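Local atomic coordinates of putative uncharacterized protein PH0242 (Pyrococcus horikoshii, PDB entry 3VU1), a protein that is the C-terminal globular domain of an archaeal AglB, a member of the oligosaccharyltransferase family, rich in beta-strands and carrying a bound calcium ion. Residues Y385-L391 with T423-I429. Numbering follows the deposited sequence.
Sequences YTADLYL and TKLKEGI
L389 and L391 on strand 385-391 close over L425 of the antiparallel segment 423-429, and this leucine cluster is the tightly packed side of the contact. L425 CD1 lies 3.8 Å from L389 CD2 and 3.7 Å from L391 CD2, so this one methyl touches both leucines of the facing strand. With CG anti to the backbone N (chi1 169°), L389 turns its branch to L425 CD1, and I429 CD1 packs on L389 CB. T423 lies alongside L391 and offers its methyl CG2, a mixed character that suits a place at the border of the cluster.

Two bulges interrupt the regular pairing. L425 and K426 both face L389 in a classic bulge: L425 N donates to L389 O (2.7 Å), while L389 N donates to K426 O. Just past the corner at E427, G428 and I429 both face A387 in a G1 bulge, where the positive phi of G428 (59°) is readily adopted by a glycine.

The other side is polar and more exposed. D388 OD2 accepts a nearly straight bond from G428 N, 3.2 Å long, which ties the turning backbone to the strand. D388 OD1 forms a long salt bridge with K424 NZ (3.5 Å), and that ammonium also holds E427 OE2 at 2.9 Å; the lysine probably eases the repulsion between the two carboxylates. K424 runs extended across the Y390 ring: its CG lies over one face in a CH-pi contact, toward the rim and 4.0 Å from the centroid, and the chain then passes the hydroxyl to bring NZ to the acids.

Both segments belong to the hairpin of strands 385-401 and 412-431 in the Peripheral 2 region. Strand 464-487 pairs with the far edge of 385-391; L389 and L425 pack against strands 372-381 and 434-443, while L391 meets I366 and M444 in loops.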
ATOM      1  N   TYR A 385     -23.680 -11.235  -1.700  1.00 53.83           N
ATOM      2  CA  TYR A 385     -23.849  -9.843  -1.361  1.00 51.00           C
ATOM      3  C   TYR A 385     -25.100  -9.384  -2.041  1.00 52.96           C
ATOM      4  O   TYR A 385     -25.638 -10.070  -2.918  1.00 56.94           O
ATOM      5  CB  TYR A 385     -22.719  -8.962  -1.912  1.00 51.59           C
ATOM      6  CG  TYR A 385     -21.341  -9.164  -1.343  1.00 51.04           C
ATOM      7  CD1 TYR A 385     -20.397  -9.937  -2.032  1.00 48.39           C
ATOM      8  CD2 TYR A 385     -20.953  -8.553  -0.137  1.00 47.29           C
ATOM      9  CE1 TYR A 385     -19.114 -10.117  -1.533  1.00 46.89           C
ATOM     10  CE2 TYR A 385     -19.670  -8.735   0.373  1.00 46.47           C
ATOM     11  CZ  TYR A 385     -18.756  -9.516  -0.335  1.00 46.66           C
ATOM     12  OH  TYR A 385     -17.474  -9.705   0.123  1.00 45.60           O
ATOM     13  N   THR A 386     -25.542  -8.201  -1.638  1.00 50.59           N
ATOM     14  CA  THR A 386     -26.484  -7.438  -2.411  1.00 52.35           C
ATOM     15  C   THR A 386     -25.769  -6.177  -2.876  1.00 51.26           C
ATOM     16  O   THR A 386     -25.365  -5.339  -2.079  1.00 54.75           O
ATOM     17  CB  THR A 386     -27.763  -7.182  -1.601  1.00 51.95           C
ATOM     18  OG1 THR A 386     -28.396  -8.451  -1.407  1.00 53.27           O
ATOM     19  CG2 THR A 386     -28.731  -6.198  -2.317  1.00 44.50           C
ATOM     20  N   ALA A 387     -25.589  -6.077  -4.183  1.00 52.37           N
ATOM     21  CA  ALA A 387     -24.789  -5.011  -4.765  1.00 51.67           C
ATOM     22  C   ALA A 387     -25.617  -4.014  -5.551  1.00 48.52           C
ATOM     23  O   ALA A 387     -26.702  -4.318  -6.012  1.00 49.34           O
ATOM     24  CB  ALA A 387     -23.707  -5.604  -5.660  1.00 53.36           C
ATOM     25  N   ASP A 388     -25.085  -2.811  -5.658  1.00 48.78           N
ATOM     26  CA  ASP A 388     -25.477  -1.849  -6.656  1.00 53.04           C
ATOM     27  C   ASP A 388     -24.374  -1.855  -7.724  1.00 57.59           C
ATOM     28  O   ASP A 388     -23.196  -2.092  -7.405  1.00 57.33           O
ATOM     29  CB  ASP A 388     -25.618  -0.470  -6.015  1.00 55.37           C
ATOM     30  CG  ASP A 388     -26.785  -0.397  -5.031  1.00 59.55           C
ATOM     31  OD1 ASP A 388     -26.914   0.649  -4.349  1.00 58.06           O
ATOM     32  OD2 ASP A 388     -27.566  -1.384  -4.940  1.00 62.39           O
ATOM     33  N   LEU A 389     -24.754  -1.642  -8.987  1.00 55.74           N
ATOM     34  CA  LEU A 389     -23.780  -1.595 -10.078  1.00 49.73           C
ATOM     35  C   LEU A 389     -23.646  -0.177 -10.604  1.00 46.64           C
ATOM     36  O   LEU A 389     -24.637   0.418 -10.988  1.00 51.09           O
ATOM     37  CB  LEU A 389     -24.198  -2.539 -11.193  1.00 48.45           C
ATOM     38  CG  LEU A 389     -23.462  -2.474 -12.540  1.00 52.42           C
ATOM     39  CD1 LEU A 389     -21.957  -2.704 -12.401  1.00 48.23           C
ATOM     40  CD2 LEU A 389     -24.100  -3.434 -13.553  1.00 47.53           C
ATOM     41  N   TYR A 390     -22.434   0.368 -10.616  1.00 40.95           N
ATOM     42  CA  TYR A 390     -22.238   1.710 -11.150  1.00 42.00           C
ATOM     43  C   TYR A 390     -21.316   1.705 -12.354  1.00 43.61           C
ATOM     44  O   TYR A 390     -20.606   0.720 -12.614  1.00 42.49           O
ATOM     45  CB  TYR A 390     -21.602   2.647 -10.116  1.00 41.70           C
ATOM     46  CG  TYR A 390     -22.436   2.975  -8.913  1.00 43.57           C
ATOM     47  CD1 TYR A 390     -22.606   2.046  -7.880  1.00 43.57           C
ATOM     48  CD2 TYR A 390     -23.029   4.225  -8.784  1.00 40.19           C
ATOM     49  CE1 TYR A 390     -23.360   2.355  -6.764  1.00 43.15           C
ATOM     50  CE2 TYR A 390     -23.787   4.532  -7.676  1.00 41.41           C
ATOM     51  CZ  TYR A 390     -23.948   3.601  -6.674  1.00 42.40           C
ATOM     52  OH  TYR A 390     -24.705   3.912  -5.573  1.00 43.68           O
ATOM     53  N   LEU A 391     -21.311   2.828 -13.065  1.00 41.22           N
ATOM     54  CA  LEU A 391     -20.230   3.112 -13.977  1.00 42.59           C
ATOM     55  C   LEU A 391     -19.369   4.123 -13.259  1.00 44.16           C
ATOM     56  O   LEU A 391     -19.879   5.151 -12.780  1.00 44.99           O
ATOM     57  CB  LEU A 391     -20.721   3.669 -15.319  1.00 41.62           C
ATOM     58  CG  LEU A 391     -21.500   2.763 -16.295  1.00 44.92           C
ATOM     59  CD1 LEU A 391     -21.615   3.500 -17.627  1.00 45.93           C
ATOM     60  CD2 LEU A 391     -20.879   1.381 -16.501  1.00 40.27           C
ATOM     61  N   THR A 423     -22.778   6.988 -13.187  1.00 51.21           N
ATOM     62  CA  THR A 423     -24.184   6.658 -13.165  1.00 50.74           C
ATOM     63  C   THR A 423     -24.398   5.312 -12.495  1.00 53.53           C
ATOM     64  O   THR A 423     -23.533   4.430 -12.557  1.00 57.87           O
ATOM     65  CB  THR A 423     -24.778   6.603 -14.591  1.00 53.92           C
ATOM     66  OG1 THR A 423     -26.186   6.398 -14.501  1.00 60.14           O
ATOM     67  CG2 THR A 423     -24.186   5.435 -15.414  1.00 54.23           C
ATOM     68  N   LYS A 424     -25.563   5.161 -11.871  1.00 53.39           N
ATOM     69  CA  LYS A 424     -25.970   3.930 -11.219  1.00 52.78           C
ATOM     70  C   LYS A 424     -26.722   3.127 -12.248  1.00 53.00           C
ATOM     71  O   LYS A 424     -27.553   3.673 -12.936  1.00 57.31           O
ATOM     72  CB  LYS A 424     -26.893   4.271 -10.057  1.00 52.55           C
ATOM     73  CG  LYS A 424     -27.039   3.183  -9.015  1.00 55.85           C
ATOM     74  CD  LYS A 424     -27.701   3.815  -7.806  1.00 61.17           C
ATOM     75  CE  LYS A 424     -27.746   2.872  -6.624  1.00 61.25           C
ATOM     76  NZ  LYS A 424     -28.590   3.444  -5.542  1.00 60.27           N
ATOM     77  N   LEU A 425     -26.429   1.843 -12.385  1.00 54.35           N
ATOM     78  CA  LEU A 425     -27.058   1.059 -13.443  1.00 51.62           C
ATOM     79  C   LEU A 425     -28.150   0.144 -12.943  1.00 51.84           C
ATOM     80  O   LEU A 425     -29.052  -0.201 -13.703  1.00 54.53           O
ATOM     81  CB  LEU A 425     -26.037   0.231 -14.232  1.00 50.80           C
ATOM     82  CG  LEU A 425     -24.936   0.864 -15.078  1.00 50.99           C
ATOM     83  CD1 LEU A 425     -24.104  -0.244 -15.708  1.00 50.10           C
ATOM     84  CD2 LEU A 425     -25.485   1.798 -16.139  1.00 49.17           C
ATOM     85  N   LYS A 426     -28.058  -0.272 -11.686  1.00 54.41           N
ATOM     86  CA  LYS A 426     -29.016  -1.222 -11.112  1.00 59.98           C
ATOM     87  C   LYS A 426     -28.849  -1.278  -9.598  1.00 60.62           C
ATOM     88  O   LYS A 426     -27.725  -1.303  -9.099  1.00 63.88           O
ATOM     89  CB  LYS A 426     -28.823  -2.622 -11.727  1.00 65.17           C
ATOM     90  CG  LYS A 426     -29.787  -3.702 -11.253  1.00 70.18           C
ATOM     91  CD  LYS A 426     -31.179  -3.566 -11.859  1.00 81.42           C
ATOM     92  CE  LYS A 426     -31.748  -4.932 -12.218  1.00 82.79           C
ATOM     93  NZ  LYS A 426     -30.896  -5.607 -13.246  1.00 80.11           N
ATOM     94  N   GLU A 427     -29.968  -1.278  -8.880  1.00 58.57           N
ATOM     95  CA  GLU A 427     -29.969  -1.464  -7.437  1.00 55.17           C
ATOM     96  C   GLU A 427     -30.239  -2.927  -7.155  1.00 54.66           C
ATOM     97  O   GLU A 427     -30.823  -3.612  -7.977  1.00 55.28           O
ATOM     98  CB  GLU A 427     -31.066  -0.636  -6.783  1.00 58.05           C
ATOM     99  CG  GLU A 427     -30.824   0.858  -6.788  1.00 64.20           C
ATOM    100  CD  GLU A 427     -31.774   1.626  -5.878  1.00 72.98           C
ATOM    101  OE1 GLU A 427     -32.821   1.061  -5.460  1.00 72.50           O
ATOM    102  OE2 GLU A 427     -31.468   2.812  -5.587  1.00 76.52           O
ATOM    103  N   GLY A 428     -29.786  -3.402  -6.000  1.00 54.87           N
ATOM    104  CA  GLY A 428     -30.190  -4.696  -5.462  1.00 48.65           C
ATOM    105  C   GLY A 428     -29.936  -5.931  -6.281  1.00 49.45           C
ATOM    106  O   GLY A 428     -30.762  -6.827  -6.303  1.00 52.28           O
ATOM    107  N   ILE A 429     -28.791  -5.997  -6.949  1.00 53.48           N
ATOM    108  CA  ILE A 429     -28.353  -7.248  -7.561  1.00 54.80           C
ATOM    109  C   ILE A 429     -27.956  -8.237  -6.472  1.00 58.00           C
ATOM    110  O   ILE A 429     -27.170  -7.902  -5.586  1.00 68.47           O
ATOM    111  CB  ILE A 429     -27.153  -7.047  -8.499  1.00 51.91           C
ATOM    112  CG1 ILE A 429     -27.494  -6.006  -9.561  1.00 51.16           C
ATOM    113  CG2 ILE A 429     -26.747  -8.379  -9.125  1.00 50.91           C
ATOM    114  CD1 ILE A 429     -26.326  -5.588 -10.428  1.00 52.10           C
TER